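Local coordinates for tapirin (Caldicellulosiruptor kristjanssonii, PDB 6N2B), which probably binds cellulose through its C-terminal beta-helix domain, which also carries a calcium ion, and is thought to serve in cell adhesion, at residues 446-451 against 476-481; 490-495 against 520-525; 354-359 against 400-405; 360-365 against 386-391. All blocks are in the same frame, centred on the assembly; numbering follows the deposited sequence.

Interaction 1: residues 446-451 against 476-481; sequences PWEIVV and NVRLYL
The guanidinium group of R478 has P446 over one face, with CD of the proline ring 3.7 Å from CZ of R478, and a water in its plane at the edge. The Y480 ring takes the carbonyl O of I449 at its edge, in plane, while a second water sits above one face of the W447 indole, toward its rim. These groups flank two neighbouring parallel strands, 448-451 and 478-481, of the beta-helix, tilted by 19° and in register from E448 opposite R478 to V451 opposite L481. Four backbone bonds join them: R478 N to W447 O, I449 N to R478 O, Y480 N to I449 O and V451 N to Y480 O, the last 2.8 Å long.

Side chains alternate between two faces. E448, V450, R478 and Y480 share one; helix 536-546 covers E448, V450 and Y480, chiefly through I538, while R478 packs on K532. E448 OE1 accepts from G535 N, and Y480 OH bonds to K532 O. On the other, I449 CG2 meets V477 CG2, and V451 CG2 rests on L479 CD2 at 4.0 Å, close to the calcium ligands L436 and E465. The bend of R478 at chi2 (-86°) turns its guanidinium under the proline. There a single water links three side chains, donating to E448 OE2 and to Y480 OH and accepting from R478 NH1, 3.1 Å away.

Interaction 2: residues 490-495 against 520-525; sequences SNPTSL and INISGA
N491 O, the carbonyl just ahead of the P492 ring that meets I522, is gripped twice by S494: OG of S494 lies 2.7 Å from it and the backbone N of S494 2.9 Å, the two reaching it from opposite faces of the carbonyl plane. Together with the bond from L495 N to P492 O, they wind 492-494 into a short 3-10 turn and hold the proline at its start.

P492 then carries the contact with 520-525. Its CG touches I522 CG1 at 3.5 Å and its CB lies near I522 CD1, the two side chains meeting at a slant. I522 sets CG1 anti to its own backbone N (chi1 176°), which carries CD1 across to the proline. This joins the loop after strand 487-489 to the next coil of the beta-helix, because 487-489 and 520-522 are adjacent parallel strands; L505 of strand 504-508 packs against both P492 and I522. Farther along, the methyl of A525 comes up to P492 CG at 4.0 Å, and S523 O lies 3.3 Å from both CG and CD of P492.

Polar contact between the segments is slight: S523 OG and S490 O are 3.4 Å apart, a weak hydrogen bond at best.

Interaction 3: residues 354-359 against 400-405; sequences TLYCDQ and ATFPSY
Strand 354-357 and the irregular segment 400-405 come nearest at Y356 and F402, whose CA atoms are 6.6 Å apart, and no hydrogen bond joins the two backbones. At D358 the strand's chain turns a corner of the beta-helix, so F402 meets the helix wall just where one face gives way to the next.

Two CH-pi contacts make the joint. Y356 CB sits over the centre of the F402 ring, 3.5 Å from its centroid and 7° off the ring normal. P403 CD does the same to the Y356 ring, also 3.5 Å from the centroid. The Y356 and F402 rings meet obliquely, their planes at 54°, nearest at Y356 CD2 and F402 CD1. Y356 holds its CG anti to the carbonyl carbon (chi1 -51°), which lays the ring beside F402 with P403 over its face; the F402 ring lies obliquely on that same side of the plane, next to CB and CD2. The far end of the F402 ring reaches the C357-D358 peptide: D358 N lies in the ring plane at its edge, and C357 O is 3.5 Å from F402 CZ.

R379 adds a cation-pi contact to F402 while its guanidinium pairs with D358 OD1 and donates to A400 O. Across the segments the attraction is dispersion and C-H to ring contact, so three rings fit the loop to the wall, with directional polar bonds from R379 and, farther along the loop, from Y405 OH to D317.

Interaction 4: residues 360-365 against 386-391; sequences LEVRNN and GTIEGP
V362 and G386 meet where the end of strand 359-363 with the turn after it (362-365) runs 113° from 386-388, with the CA atoms of N365 and G386 coming within 4.5 Å and no hydrogen bond between the segments. Positive phi angles at N364 and N365 bend the chain away from the strand at this point.

V362 does most of the touching, each methyl with its own neighbour. With CG1 anti to the backbone N (chi1 -172°), that branch lies over the backbone of the second segment, 3.9 Å from G386 CA and as far from T387 O. Its CG2, beside the backbone N, faces the end of I388, whose CD1 is 4.3 Å away. G386 brings bare backbone to the valine, and its CA is also the nearest atom of the second segment to R363 N and N365 N. I388 carries the apolar surface onward to I383, V368 and I370.

The charged side chains lie apart from this patch. R363 NE bonds to E361 OE1 at 2.9 Å in a salt bridge, approaching from above the carboxylate plane, while E361 OE2 pairs with K338 on a neighbouring strand. On the other segment, T387 OG1 donates to E389 OE2.

Inward-facing valine and isoleucine from strands of different faces, meeting at a corner between successive coils, are characteristic of the core of a parallel beta-helix.

In the fold
Along the chain interaction 4 comes nested inside the loop closed by interaction 3; interaction 1 follows, then interaction 2. Interactions 3 and 4 sit near one end of the beta-helix, their centres about 19 Å apart, and are tied together by strands 354-357 and 359-363, which follow each other round a corner. Interactions 1 and 2 lie on the opposite side of the chain's centre, their centres about 18 Å apart and about 47 to 52 Å from the centres of the first pair. Interaction 1 is the one nearest the calcium ion. The beta-helix thus spans both ends: the first pair joins coils and a covering loop, the second the strands and turns beside helix 459-470.

Interaction 1: residues 446-451 against 476-481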
loop_
_atom_site.group_PDB
_atom_site.type_symbol
_atom_site.label_atom_id
_atom_site.label_comp_id
_atom_site.label_asym_id
_atom_site.label_seq_id
_atom_site.Cartn_x
_atom_site.Cartn_y
_atom_site.Cartn_z
ATOM N N PRO A 446 9.343 -1.459 24.860
ATOM C CA PRO A 446 8.877 -2.763 25.329
ATOM C C PRO A 446 9.680 -3.933 24.794
ATOM O O PRO A 446 10.473 -3.762 23.868
ATOM C CB PRO A 446 7.446 -2.839 24.779
ATOM C CG PRO A 446 7.113 -1.462 24.307
ATOM C CD PRO A 446 8.400 -0.869 23.898
ATOM N N TRP A 447 9.456 -5.112 25.369
ATOM C CA TRP A 447 10.098 -6.324 24.880
ATOM C C TRP A 447 9.747 -6.552 23.417
ATOM O O TRP A 447 8.635 -6.253 22.966
ATOM C CB TRP A 447 9.654 -7.535 25.693
ATOM C CG TRP A 447 10.051 -7.512 27.123
ATOM C CD1 TRP A 447 10.986 -6.698 27.721
ATOM C CD2 TRP A 447 9.529 -8.349 28.155
ATOM N NE1 TRP A 447 11.069 -6.985 29.067
ATOM C CE2 TRP A 447 10.186 -7.992 29.358
ATOM C CE3 TRP A 447 8.571 -9.372 28.180
ATOM C CZ2 TRP A 447 9.910 -8.617 30.564
ATOM C CZ3 TRP A 447 8.297 -9.991 29.378
ATOM C CH2 TRP A 447 8.965 -9.612 30.558
ATOM N N GLU A 448 10.700 -7.103 22.677
ATOM C CA GLU A 448 10.533 -7.372 21.261
ATOM C C GLU A 448 10.711 -8.863 21.018
ATOM O O GLU A 448 11.600 -9.497 21.593
ATOM C CB GLU A 448 11.538 -6.562 20.428
ATOM C CG GLU A 448 11.499 -5.057 20.669
ATOM C CD GLU A 448 12.379 -4.275 19.682
ATOM O OE1 GLU A 448 12.933 -4.895 18.730
ATOM O OE2 GLU A 448 12.522 -3.032 19.864
ATOM N N ILE A 449 9.845 -9.438 20.199
ATOM C CA ILE A 449 9.973 -10.840 19.831
ATOM C C ILE A 449 9.583 -10.946 18.375
ATOM O O ILE A 449 8.645 -10.284 17.927
ATOM C CB ILE A 449 9.112 -11.781 20.710
ATOM C CG1 ILE A 449 9.158 -13.218 20.172
ATOM C CG2 ILE A 449 7.681 -11.318 20.822
ATOM C CD1 ILE A 449 8.809 -14.286 21.220
ATOM N N VAL A 450 10.340 -11.731 17.621
ATOM C CA VAL A 450 9.971 -12.085 16.258
ATOM C C VAL A 450 9.546 -13.545 16.264
ATOM O O VAL A 450 10.207 -14.390 16.882
ATOM C CB VAL A 450 11.120 -11.843 15.267
ATOM C CG1 VAL A 450 12.404 -12.466 15.784
ATOM C CG2 VAL A 450 10.745 -12.403 13.920
ATOM N N VAL A 451 8.424 -13.834 15.611
ATOM C CA VAL A 451 7.868 -15.178 15.567
ATOM C C VAL A 451 7.965 -15.696 14.133
ATOM O O VAL A 451 7.449 -15.070 13.201
ATOM C CB VAL A 451 6.427 -15.185 16.097
ATOM C CG1 VAL A 451 5.774 -16.552 15.900
ATOM C CG2 VAL A 451 6.447 -14.788 17.583
ATOM N N ASN A 476 1.873 -4.750 25.684
ATOM C CA ASN A 476 2.733 -3.789 25.005
ATOM C C ASN A 476 3.851 -4.442 24.183
ATOM O O ASN A 476 4.706 -3.722 23.655
ATOM C CB ASN A 476 3.317 -2.785 26.028
ATOM C CG ASN A 476 4.498 -3.355 26.855
ATOM O OD1 ASN A 476 4.800 -4.550 26.818
ATOM N ND2 ASN A 476 5.171 -2.478 27.599
ATOM N N VAL A 477 3.866 -5.771 24.040
ATOM C CA VAL A 477 4.999 -6.415 23.373
ATOM C C VAL A 477 5.042 -6.021 21.899
ATOM O O VAL A 477 4.013 -5.942 21.221
ATOM C CB VAL A 477 4.975 -7.947 23.556
ATOM C CG1 VAL A 477 3.769 -8.583 22.894
ATOM C CG2 VAL A 477 6.248 -8.550 22.999
ATOM N N ARG A 478 6.238 -5.702 21.417
ATOM C CA ARG A 478 6.459 -5.431 20.005
ATOM C C ARG A 478 6.592 -6.762 19.282
ATOM O O ARG A 478 7.454 -7.582 19.631
ATOM C CB ARG A 478 7.711 -4.581 19.806
ATOM C CG ARG A 478 7.643 -3.223 20.467
ATOM C CD ARG A 478 6.968 -2.253 19.530
ATOM N NE ARG A 478 6.426 -1.092 20.228
ATOM C CZ ARG A 478 7.128 -0.006 20.521
ATOM N NH1 ARG A 478 8.407 0.079 20.184
ATOM N NH2 ARG A 478 6.544 0.987 21.164
ATOM N N LEU A 479 5.749 -6.966 18.274
ATOM C CA LEU A 479 5.615 -8.242 17.589
ATOM C C LEU A 479 6.057 -8.114 16.135
ATOM O O LEU A 479 5.565 -7.250 15.403
ATOM C CB LEU A 479 4.168 -8.708 17.662
ATOM C CG LEU A 479 3.808 -10.121 18.070
ATOM C CD1 LEU A 479 2.433 -10.437 17.505
ATOM C CD2 LEU A 479 4.850 -11.099 17.581
ATOM N N TYR A 480 6.980 -8.969 15.724
ATOM C CA TYR A 480 7.430 -9.068 14.339
ATOM C C TYR A 480 7.086 -10.475 13.850
ATOM O O TYR A 480 7.661 -11.463 14.324
ATOM C CB TYR A 480 8.926 -8.772 14.235
ATOM C CG TYR A 480 9.214 -7.413 14.752
ATOM C CD1 TYR A 480 9.367 -7.191 16.114
ATOM C CD2 TYR A 480 9.262 -6.313 13.883
ATOM C CE1 TYR A 480 9.585 -5.917 16.601
ATOM C CE2 TYR A 480 9.483 -5.042 14.358
ATOM C CZ TYR A 480 9.641 -4.846 15.714
ATOM O OH TYR A 480 9.860 -3.577 16.194
ATOM N N LEU A 481 6.111 -10.569 12.950
ATOM C CA LEU A 481 5.635 -11.851 12.455
ATOM C C LEU A 481 6.277 -12.114 11.108
ATOM O O LEU A 481 6.180 -11.276 10.204
ATOM C CB LEU A 481 4.109 -11.868 12.307
ATOM C CG LEU A 481 3.220 -11.346 13.442
ATOM C CD1 LEU A 481 1.757 -11.247 13.023
ATOM C CD2 LEU A 481 3.354 -12.231 14.657
HETATM O O HOH W 1 7.443 -5.438 27.940
HETATM O O HOH W 2 10.215 -1.728 18.396
#

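Interaction 2: residues 490-495 against 520-525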
loop_
_atom_site.group_PDB
_atom_site.type_symbol
_atom_site.label_atom_id
_atom_site.label_comp_id
_atom_site.label_asym_id
_atom_site.label_seq_id
_atom_site.Cartn_x
_atom_site.Cartn_y
_atom_site.Cartn_z
ATOM N N SER A 490 -8.261 -16.782 14.675
ATOM C CA SER A 490 -9.584 -17.402 14.742
ATOM C C SER A 490 -10.409 -16.927 15.922
ATOM O O SER A 490 -11.640 -17.063 15.903
ATOM C CB SER A 490 -9.458 -18.928 14.833
ATOM O OG SER A 490 -9.539 -19.510 13.544
ATOM N N ASN A 491 -9.755 -16.396 16.931
ATOM C CA ASN A 491 -10.338 -16.004 18.192
ATOM C C ASN A 491 -9.540 -14.823 18.738
ATOM O O ASN A 491 -8.979 -14.900 19.838
ATOM C CB ASN A 491 -10.324 -17.193 19.150
ATOM C CG ASN A 491 -11.521 -17.204 20.060
ATOM O OD1 ASN A 491 -12.417 -16.366 19.928
ATOM N ND2 ASN A 491 -11.550 -18.147 21.000
ATOM N N PRO A 492 -9.466 -13.716 17.999
ATOM C CA PRO A 492 -8.531 -12.642 18.384
ATOM C C PRO A 492 -8.693 -12.113 19.809
ATOM O O PRO A 492 -7.708 -11.611 20.365
ATOM C CB PRO A 492 -8.813 -11.542 17.347
ATOM C CG PRO A 492 -10.131 -11.895 16.735
ATOM C CD PRO A 492 -10.221 -13.382 16.778
ATOM N N THR A 493 -9.877 -12.198 20.431
ATOM C CA THR A 493 -10.020 -11.644 21.783
ATOM C C THR A 493 -9.180 -12.405 22.819
ATOM O O THR A 493 -8.917 -11.881 23.911
ATOM C CB THR A 493 -11.511 -11.584 22.183
ATOM O OG1 THR A 493 -12.080 -12.893 22.273
ATOM C CG2 THR A 493 -12.292 -10.804 21.154
ATOM N N SER A 494 -8.711 -13.602 22.466
ATOM C CA SER A 494 -7.748 -14.353 23.262
ATOM C C SER A 494 -6.347 -13.738 23.288
ATOM O O SER A 494 -5.543 -14.121 24.142
ATOM C CB SER A 494 -7.636 -15.754 22.702
ATOM O OG SER A 494 -6.996 -15.685 21.439
ATOM N N LEU A 495 -6.004 -12.850 22.348
ATOM C CA LEU A 495 -4.676 -12.227 22.358
ATOM C C LEU A 495 -4.697 -10.965 23.218
ATOM O O LEU A 495 -5.676 -10.209 23.190
ATOM C CB LEU A 495 -4.230 -11.862 20.946
ATOM C CG LEU A 495 -4.208 -12.990 19.917
ATOM C CD1 LEU A 495 -3.987 -12.434 18.535
ATOM C CD2 LEU A 495 -3.116 -13.977 20.243
ATOM N N ILE A 520 -4.295 -12.531 5.475
ATOM C CA ILE A 520 -4.622 -12.343 6.883
ATOM C C ILE A 520 -6.101 -12.626 7.034
ATOM O O ILE A 520 -6.919 -12.090 6.278
ATOM C CB ILE A 520 -4.289 -10.920 7.364
ATOM C CG1 ILE A 520 -3.070 -10.398 6.641
ATOM C CG2 ILE A 520 -4.055 -10.876 8.883
ATOM C CD1 ILE A 520 -2.704 -9.032 7.048
ATOM N N ASN A 521 -6.447 -13.478 7.986
ATOM C CA ASN A 521 -7.836 -13.779 8.290
ATOM C C ASN A 521 -8.060 -13.570 9.771
ATOM O O ASN A 521 -7.198 -13.903 10.584
ATOM C CB ASN A 521 -8.198 -15.200 7.914
ATOM C CG ASN A 521 -8.104 -15.439 6.427
ATOM O OD1 ASN A 521 -8.741 -14.740 5.634
ATOM N ND2 ASN A 521 -7.303 -16.433 6.033
ATOM N N ILE A 522 -9.214 -13.011 10.124
ATOM C CA ILE A 522 -9.528 -12.754 11.519
ATOM C C ILE A 522 -11.037 -12.705 11.641
ATOM O O ILE A 522 -11.734 -12.266 10.722
ATOM C CB ILE A 522 -8.851 -11.452 12.009
ATOM C CG1 ILE A 522 -9.251 -11.136 13.444
ATOM C CG2 ILE A 522 -9.217 -10.325 11.118
ATOM C CD1 ILE A 522 -8.487 -9.973 14.045
ATOM N N SER A 523 -11.542 -13.170 12.779
ATOM C CA SER A 523 -12.970 -13.311 13.030
ATOM C C SER A 523 -13.410 -12.272 14.050
ATOM O O SER A 523 -12.974 -12.313 15.205
ATOM C CB SER A 523 -13.283 -14.714 13.534
ATOM O OG SER A 523 -12.431 -15.646 12.893
ATOM N N GLY A 524 -14.273 -11.352 13.624
ATOM C CA GLY A 524 -14.898 -10.422 14.542
ATOM C C GLY A 524 -14.016 -9.329 15.105
ATOM O O GLY A 524 -14.249 -8.894 16.237
ATOM N N ALA A 525 -13.019 -8.859 14.351
ATOM C CA ALA A 525 -12.177 -7.755 14.808
ATOM C C ALA A 525 -11.332 -7.238 13.651
ATOM O O ALA A 525 -11.053 -7.964 12.697
ATOM C CB ALA A 525 -11.269 -8.176 15.973
#

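Interaction 3: residues 354-359 against 400-405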
loop_
_atom_site.group_PDB
_atom_site.type_symbol
_atom_site.label_atom_id
_atom_site.label_comp_id
_atom_site.label_asym_id
_atom_site.label_seq_id
_atom_site.Cartn_x
_atom_site.Cartn_y
_atom_site.Cartn_z
ATOM N N THR A 354 0.634 21.434 -13.747
ATOM C CA THR A 354 0.557 21.162 -15.177
ATOM C C THR A 354 0.325 19.676 -15.392
ATOM O O THR A 354 1.078 18.848 -14.877
ATOM C CB THR A 354 1.831 21.588 -15.922
ATOM O OG1 THR A 354 2.050 22.999 -15.760
ATOM C CG2 THR A 354 1.691 21.284 -17.387
ATOM N N LEU A 355 -0.709 19.339 -16.146
ATOM C CA LEU A 355 -0.919 17.980 -16.625
ATOM C C LEU A 355 -0.450 17.878 -18.074
ATOM O O LEU A 355 -0.780 18.740 -18.894
ATOM C CB LEU A 355 -2.397 17.594 -16.515
ATOM C CG LEU A 355 -2.804 16.312 -17.261
ATOM C CD1 LEU A 355 -1.946 15.144 -16.821
ATOM C CD2 LEU A 355 -4.277 15.965 -17.073
ATOM N N TYR A 356 0.320 16.839 -18.389
ATOM C CA TYR A 356 0.604 16.458 -19.769
ATOM C C TYR A 356 0.002 15.090 -20.019
ATOM O O TYR A 356 0.221 14.169 -19.230
ATOM C CB TYR A 356 2.102 16.401 -20.067
ATOM C CG TYR A 356 2.893 17.626 -19.662
ATOM C CD1 TYR A 356 3.266 17.826 -18.329
ATOM C CD2 TYR A 356 3.296 18.574 -20.612
ATOM C CE1 TYR A 356 4.004 18.929 -17.946
ATOM C CE2 TYR A 356 4.039 19.692 -20.236
ATOM C CZ TYR A 356 4.388 19.863 -18.897
ATOM O OH TYR A 356 5.112 20.964 -18.499
ATOM N N CYS A 357 -0.750 14.951 -21.105
ATOM C CA CYS A 357 -1.231 13.643 -21.515
ATOM C C CYS A 357 -1.202 13.555 -23.028
ATOM O O CYS A 357 -1.490 14.537 -23.708
ATOM C CB CYS A 357 -2.642 13.372 -21.005
ATOM S SG CYS A 357 -3.873 14.619 -21.448
ATOM N N ASP A 358 -0.834 12.384 -23.557
ATOM C CA ASP A 358 -0.852 12.208 -25.003
ATOM C C ASP A 358 -2.274 12.310 -25.533
ATOM O O ASP A 358 -2.503 12.864 -26.614
ATOM C CB ASP A 358 -0.218 10.868 -25.385
ATOM C CG ASP A 358 -0.241 10.611 -26.893
ATOM O OD1 ASP A 358 0.573 11.228 -27.626
ATOM O OD2 ASP A 358 -1.077 9.789 -27.349
ATOM N N GLN A 359 -3.245 11.814 -24.771
ATOM C CA GLN A 359 -4.644 11.900 -25.157
ATOM C C GLN A 359 -5.501 12.332 -23.976
ATOM O O GLN A 359 -5.216 12.005 -22.817
ATOM C CB GLN A 359 -5.153 10.563 -25.697
ATOM C CG GLN A 359 -4.717 10.301 -27.113
ATOM C CD GLN A 359 -5.046 8.908 -27.550
ATOM O OE1 GLN A 359 -6.189 8.450 -27.410
ATOM N NE2 GLN A 359 -4.046 8.209 -28.079
ATOM N N ALA A 400 3.563 18.112 -28.963
ATOM C CA ALA A 400 4.054 18.617 -27.692
ATOM C C ALA A 400 5.205 17.759 -27.171
ATOM O O ALA A 400 5.259 16.540 -27.381
ATOM C CB ALA A 400 2.921 18.669 -26.664
ATOM N N THR A 401 6.140 18.421 -26.500
ATOM C CA THR A 401 7.258 17.771 -25.838
ATOM C C THR A 401 6.981 17.755 -24.343
ATOM O O THR A 401 6.825 18.817 -23.730
ATOM C CB THR A 401 8.561 18.510 -26.138
ATOM O OG1 THR A 401 9.032 18.131 -27.436
ATOM C CG2 THR A 401 9.621 18.196 -25.081
ATOM N N PHE A 402 6.907 16.552 -23.757
ATOM C CA PHE A 402 6.670 16.438 -22.323
ATOM C C PHE A 402 7.988 16.381 -21.562
ATOM O O PHE A 402 9.030 16.024 -22.120
ATOM C CB PHE A 402 5.845 15.192 -22.016
ATOM C CG PHE A 402 4.464 15.215 -22.606
ATOM C CD1 PHE A 402 3.935 16.386 -23.139
ATOM C CD2 PHE A 402 3.685 14.063 -22.616
ATOM C CE1 PHE A 402 2.663 16.406 -23.682
ATOM C CE2 PHE A 402 2.402 14.077 -23.152
ATOM C CZ PHE A 402 1.892 15.245 -23.688
ATOM N N PRO A 403 7.988 16.753 -20.287
ATOM C CA PRO A 403 9.205 16.589 -19.478
ATOM C C PRO A 403 9.477 15.117 -19.210
ATOM O O PRO A 403 8.669 14.230 -19.493
ATOM C CB PRO A 403 8.914 17.359 -18.183
ATOM C CG PRO A 403 7.426 17.578 -18.179
ATOM C CD PRO A 403 6.958 17.558 -19.603
ATOM N N SER A 404 10.659 14.861 -18.670
ATOM C CA SER A 404 11.060 13.489 -18.425
ATOM C C SER A 404 10.513 13.016 -17.088
ATOM O O SER A 404 10.335 13.805 -16.156
ATOM C CB SER A 404 12.585 13.368 -18.453
ATOM O OG SER A 404 13.086 13.609 -19.763
ATOM N N TYR A 405 10.210 11.721 -17.015
ATOM C CA TYR A 405 9.923 11.062 -15.744
ATOM C C TYR A 405 11.054 11.343 -14.763
ATOM O O TYR A 405 12.221 11.413 -15.164
ATOM C CB TYR A 405 9.781 9.549 -15.915
ATOM C CG TYR A 405 8.429 9.068 -16.389
ATOM C CD1 TYR A 405 7.380 9.957 -16.628
ATOM C CD2 TYR A 405 8.204 7.717 -16.602
ATOM C CE1 TYR A 405 6.144 9.491 -17.070
ATOM C CE2 TYR A 405 6.993 7.252 -17.042
ATOM C CZ TYR A 405 5.965 8.125 -17.273
ATOM O OH TYR A 405 4.759 7.617 -17.701
#

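Interaction 4: residues 360-365 against 386-391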
loop_
_atom_site.group_PDB
_atom_site.type_symbol
_atom_site.label_atom_id
_atom_site.label_comp_id
_atom_site.label_asym_id
_atom_site.label_seq_id
_atom_site.Cartn_x
_atom_site.Cartn_y
_atom_site.Cartn_z
ATOM N N LEU A 360 -6.569 13.061 -24.288
ATOM C CA LEU A 360 -7.539 13.495 -23.296
ATOM C C LEU A 360 -8.936 13.196 -23.812
ATOM O O LEU A 360 -9.338 13.711 -24.857
ATOM C CB LEU A 360 -7.381 14.983 -22.999
ATOM C CG LEU A 360 -8.540 15.644 -22.257
ATOM C CD1 LEU A 360 -8.751 14.997 -20.900
ATOM C CD2 LEU A 360 -8.247 17.116 -22.117
ATOM N N GLU A 361 -9.674 12.371 -23.081
ATOM C CA GLU A 361 -11.044 12.017 -23.418
ATOM C C GLU A 361 -11.948 12.408 -22.260
ATOM O O GLU A 361 -11.649 12.082 -21.112
ATOM C CB GLU A 361 -11.159 10.516 -23.706
ATOM C CG GLU A 361 -12.517 10.071 -24.255
ATOM C CD GLU A 361 -12.681 8.557 -24.266
ATOM O OE1 GLU A 361 -13.745 8.067 -23.816
ATOM O OE2 GLU A 361 -11.740 7.862 -24.718
ATOM N N VAL A 362 -13.033 13.125 -22.555
ATOM C CA VAL A 362 -14.065 13.466 -21.580
ATOM C C VAL A 362 -15.412 13.079 -22.178
ATOM O O VAL A 362 -15.631 13.236 -23.384
ATOM C CB VAL A 362 -14.034 14.962 -21.199
ATOM C CG1 VAL A 362 -14.993 15.255 -20.029
ATOM C CG2 VAL A 362 -12.617 15.397 -20.865
ATOM N N ARG A 363 -16.319 12.580 -21.339
ATOM C CA ARG A 363 -17.453 11.819 -21.837
ATOM C C ARG A 363 -18.504 11.737 -20.741
ATOM O O ARG A 363 -18.213 12.000 -19.573
ATOM C CB ARG A 363 -16.989 10.423 -22.274
ATOM C CG ARG A 363 -17.949 9.592 -23.098
ATOM C CD ARG A 363 -17.175 8.593 -23.954
ATOM N NE ARG A 363 -16.179 9.244 -24.817
ATOM C CZ ARG A 363 -16.424 9.755 -26.030
ATOM N NH1 ARG A 363 -17.647 9.698 -26.561
ATOM N NH2 ARG A 363 -15.438 10.327 -26.722
ATOM N N ASN A 364 -19.734 11.400 -21.147
ATOM C CA ASN A 364 -20.849 11.092 -20.253
ATOM C C ASN A 364 -20.833 11.895 -18.955
ATOM O O ASN A 364 -20.751 11.311 -17.869
ATOM C CB ASN A 364 -20.862 9.598 -19.913
ATOM C CG ASN A 364 -21.015 8.712 -21.141
ATOM O OD1 ASN A 364 -21.475 9.160 -22.194
ATOM N ND2 ASN A 364 -20.632 7.442 -21.005
ATOM N N ASN A 365 -20.887 13.224 -19.059
ATOM C CA ASN A 365 -20.942 14.152 -17.926
ATOM C C ASN A 365 -19.670 14.184 -17.096
ATOM O O ASN A 365 -19.678 14.729 -15.985
ATOM C CB ASN A 365 -22.135 13.877 -17.002
ATOM C CG ASN A 365 -23.447 14.316 -17.615
ATOM O OD1 ASN A 365 -24.361 13.505 -17.771
ATOM N ND2 ASN A 365 -23.543 15.602 -17.988
ATOM N N GLY A 386 -19.175 15.813 -22.290
ATOM C CA GLY A 386 -18.550 16.331 -21.097
ATOM C C GLY A 386 -18.120 17.785 -21.228
ATOM O O GLY A 386 -18.240 18.424 -22.270
ATOM N N THR A 387 -17.593 18.292 -20.124
ATOM C CA THR A 387 -17.275 19.692 -19.981
ATOM C C THR A 387 -15.803 19.869 -19.636
ATOM O O THR A 387 -15.166 18.981 -19.069
ATOM C CB THR A 387 -18.153 20.327 -18.902
ATOM O OG1 THR A 387 -18.149 21.740 -19.090
ATOM C CG2 THR A 387 -17.632 19.993 -17.510
ATOM N N ILE A 388 -15.249 21.005 -20.049
ATOM C CA ILE A 388 -14.037 21.560 -19.459
ATOM C C ILE A 388 -14.296 23.031 -19.184
ATOM O O ILE A 388 -14.580 23.798 -20.112
ATOM C CB ILE A 388 -12.805 21.399 -20.358
ATOM C CG1 ILE A 388 -12.446 19.940 -20.514
ATOM C CG2 ILE A 388 -11.606 22.107 -19.768
ATOM C CD1 ILE A 388 -12.246 19.587 -21.911
ATOM N N GLU A 389 -14.217 23.425 -17.920
ATOM C CA GLU A 389 -14.409 24.818 -17.547
ATOM C C GLU A 389 -13.207 25.249 -16.709
ATOM O O GLU A 389 -12.164 24.588 -16.655
ATOM C CB GLU A 389 -15.752 25.022 -16.825
ATOM C CG GLU A 389 -16.868 24.078 -17.244
ATOM C CD GLU A 389 -18.273 24.713 -17.163
ATOM O OE1 GLU A 389 -18.373 25.976 -17.185
ATOM O OE2 GLU A 389 -19.275 23.975 -17.083
ATOM N N GLY A 390 -13.353 26.372 -16.013
ATOM C CA GLY A 390 -12.302 26.895 -15.180
ATOM C C GLY A 390 -11.432 27.913 -15.889
ATOM O O GLY A 390 -11.338 27.946 -17.122
ATOM N N PRO A 391 -10.759 28.754 -15.106
ATOM C CA PRO A 391 -10.012 29.892 -15.664
ATOM C C PRO A 391 -8.589 29.594 -16.115
ATOM O O PRO A 391 -7.876 30.533 -16.490
ATOM C CB PRO A 391 -9.996 30.875 -14.483
ATOM C CG PRO A 391 -9.984 29.979 -13.263
ATOM C CD PRO A 391 -10.799 28.771 -13.630
#